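Cell cycle serine/threonine-protein kinase CDC5/MSD2 (Saccharomyces cerevisiae, PDB 6MF4) phosphorylates serine and threonine residues of cell-cycle proteins to promote mitotic exit, and carries a C-terminal polo-box domain, the part described here. Local coordinates at residues N71-A76 with E271-I276. Numbering follows the deposited sequence.
Sequences NGIVEA and EKLTLI
I73 and L273 mark the nearest backbone approach of two helical turns, their CA atoms 8.7 Å apart, in this polo-box domain. Residues 71-76 belong to the long helix 56-82; residues 271-276 belong to helix 269-283, within polo box 2. Each turn is regular alpha-helix, as the i to i-4 hydrogen bonds from A76 N to G72 O (2.9 Å) and from I276 N to K272 O (2.9 Å) attest. Side chains bridge this gap, and the 112 Å² buried between the segments comes from three of them, I73, L273 and I276, all aliphatic and buried.

I73 is the shared element, because its two branches go to different partners. Its CG2 lies anti to the backbone N and meets CD1 of L273 at 3.9 Å, the two side chains running past each other in opposite directions. The other branch, CG1 to CD1, is extended (chi2 169°) and places CD1 against I276, whose side chain it crosses at about a right angle.

Neighbouring elements add to the packing: L252 of helix 252-258 touches I73, and L256 touches L273, while I276 also rests on F221 and F223 of strand 219-223. The contact thus joins the long helix to helix 269-283, which packs on the antiparallel sheet containing strands 219-223 and 228-232, and at I276 the atom that meets I73 CD1 is CG2, at 3.9 Å.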
loop_
_atom_site.group_PDB
_atom_site.type_symbol
_atom_site.label_atom_id
_atom_site.label_comp_id
_atom_site.label_asym_id
_atom_site.label_seq_id
_atom_site.Cartn_x
_atom_site.Cartn_y
_atom_site.Cartn_z
ATOM N N ASN A 71 -7.869 -12.452 7.295
ATOM C CA ASN A 71 -9.156 -13.091 7.547
ATOM C C ASN A 71 -9.990 -13.153 6.271
ATOM O O ASN A 71 -10.646 -14.156 5.990
ATOM C CB ASN A 71 -9.932 -12.346 8.636
ATOM C CG ASN A 71 -9.388 -12.598 10.032
ATOM O OD1 ASN A 71 -8.547 -13.473 10.245
ATOM N ND2 ASN A 71 -9.883 -11.831 10.999
ATOM N N GLY A 72 -9.967 -12.072 5.499
ATOM C CA GLY A 72 -10.698 -12.024 4.248
ATOM C C GLY A 72 -10.195 -13.040 3.240
ATOM O O GLY A 72 -10.983 -13.683 2.545
ATOM N N ILE A 73 -8.878 -13.184 3.152
ATOM C CA ILE A 73 -8.292 -14.142 2.223
ATOM C C ILE A 73 -8.698 -15.552 2.641
ATOM O O ILE A 73 -9.118 -16.362 1.812
ATOM C CB ILE A 73 -6.758 -14.014 2.180
ATOM C CG1 ILE A 73 -6.368 -12.694 1.510
ATOM C CG2 ILE A 73 -6.130 -15.188 1.424
ATOM C CD1 ILE A 73 -4.901 -12.333 1.647
ATOM N N VAL A 74 -8.579 -15.835 3.934
ATOM C CA VAL A 74 -8.923 -17.148 4.469
ATOM C C VAL A 74 -10.404 -17.449 4.237
ATOM O O VAL A 74 -10.774 -18.593 3.975
ATOM C CB VAL A 74 -8.582 -17.244 5.978
ATOM C CG1 VAL A 74 -9.207 -18.490 6.619
ATOM C CG2 VAL A 74 -7.073 -17.257 6.171
ATOM N N GLU A 75 -11.247 -16.426 4.314
ATOM C CA GLU A 75 -12.677 -16.623 4.104
ATOM C C GLU A 75 -12.963 -16.894 2.635
ATOM O O GLU A 75 -13.840 -17.692 2.303
ATOM C CB GLU A 75 -13.471 -15.408 4.585
ATOM C CG GLU A 75 -14.944 -15.400 4.160
ATOM C CD GLU A 75 -15.721 -16.618 4.646
ATOM O OE1 GLU A 75 -16.804 -16.889 4.085
ATOM O OE2 GLU A 75 -15.259 -17.297 5.588
ATOM N N ALA A 76 -12.220 -16.235 1.752
ATOM C CA ALA A 76 -12.372 -16.479 0.324
ATOM C C ALA A 76 -11.995 -17.928 0.036
ATOM O O ALA A 76 -12.660 -18.611 -0.742
ATOM C CB ALA A 76 -11.511 -15.510 -0.493
ATOM N N GLU A 271 1.212 -19.890 -5.288
ATOM C CA GLU A 271 2.430 -19.687 -4.517
ATOM C C GLU A 271 2.476 -18.254 -3.996
ATOM O O GLU A 271 2.874 -18.004 -2.858
ATOM C CB GLU A 271 3.666 -19.990 -5.366
ATOM C CG GLU A 271 4.996 -19.611 -4.714
ATOM C CD GLU A 271 5.235 -20.313 -3.385
ATOM O OE1 GLU A 271 4.586 -21.348 -3.122
ATOM O OE2 GLU A 271 6.078 -19.824 -2.600
ATOM N N LYS A 272 2.056 -17.312 -4.830
ATOM C CA LYS A 272 2.076 -15.909 -4.440
ATOM C C LYS A 272 1.084 -15.642 -3.312
ATOM O O LYS A 272 1.393 -14.906 -2.379
ATOM C CB LYS A 272 1.786 -15.019 -5.647
ATOM C CG LYS A 272 2.979 -14.936 -6.590
ATOM C CD LYS A 272 2.668 -14.183 -7.868
ATOM C CE LYS A 272 3.923 -14.035 -8.735
ATOM N NZ LYS A 272 4.927 -15.131 -8.527
ATOM N N LEU A 273 -0.097 -16.254 -3.377
ATOM C CA LEU A 273 -1.092 -16.051 -2.328
ATOM C C LEU A 273 -0.604 -16.628 -1.001
ATOM O O LEU A 273 -0.887 -16.084 0.065
ATOM C CB LEU A 273 -2.432 -16.676 -2.717
ATOM C CG LEU A 273 -3.600 -16.343 -1.783
ATOM C CD1 LEU A 273 -3.908 -14.842 -1.792
ATOM C CD2 LEU A 273 -4.841 -17.143 -2.163
ATOM N N THR A 274 0.137 -17.728 -1.067
ATOM C CA THR A 274 0.733 -18.310 0.127
ATOM C C THR A 274 1.744 -17.346 0.746
ATOM O O THR A 274 1.765 -17.149 1.962
ATOM C CB THR A 274 1.418 -19.652 -0.194
ATOM O OG1 THR A 274 0.422 -20.607 -0.575
ATOM C CG2 THR A 274 2.187 -20.184 1.013
ATOM N N LEU A 275 2.579 -16.745 -0.096
ATOM C CA LEU A 275 3.562 -15.771 0.368
ATOM C C LEU A 275 2.865 -14.560 0.982
ATOM O O LEU A 275 3.285 -14.037 2.014
ATOM C CB LEU A 275 4.470 -15.336 -0.785
ATOM C CG LEU A 275 5.511 -16.372 -1.221
ATOM C CD1 LEU A 275 6.106 -16.001 -2.564
ATOM C CD2 LEU A 275 6.607 -16.508 -0.176
ATOM N N ILE A 276 1.782 -14.133 0.343
ATOM C CA ILE A 276 0.994 -13.006 0.824
ATOM C C ILE A 276 0.456 -13.283 2.224
ATOM O O ILE A 276 0.556 -12.437 3.111
ATOM C CB ILE A 276 -0.164 -12.700 -0.152
ATOM C CG1 ILE A 276 0.393 -12.005 -1.394
ATOM C CG2 ILE A 276 -1.246 -11.833 0.505
ATOM C CD1 ILE A 276 -0.610 -11.804 -2.499
#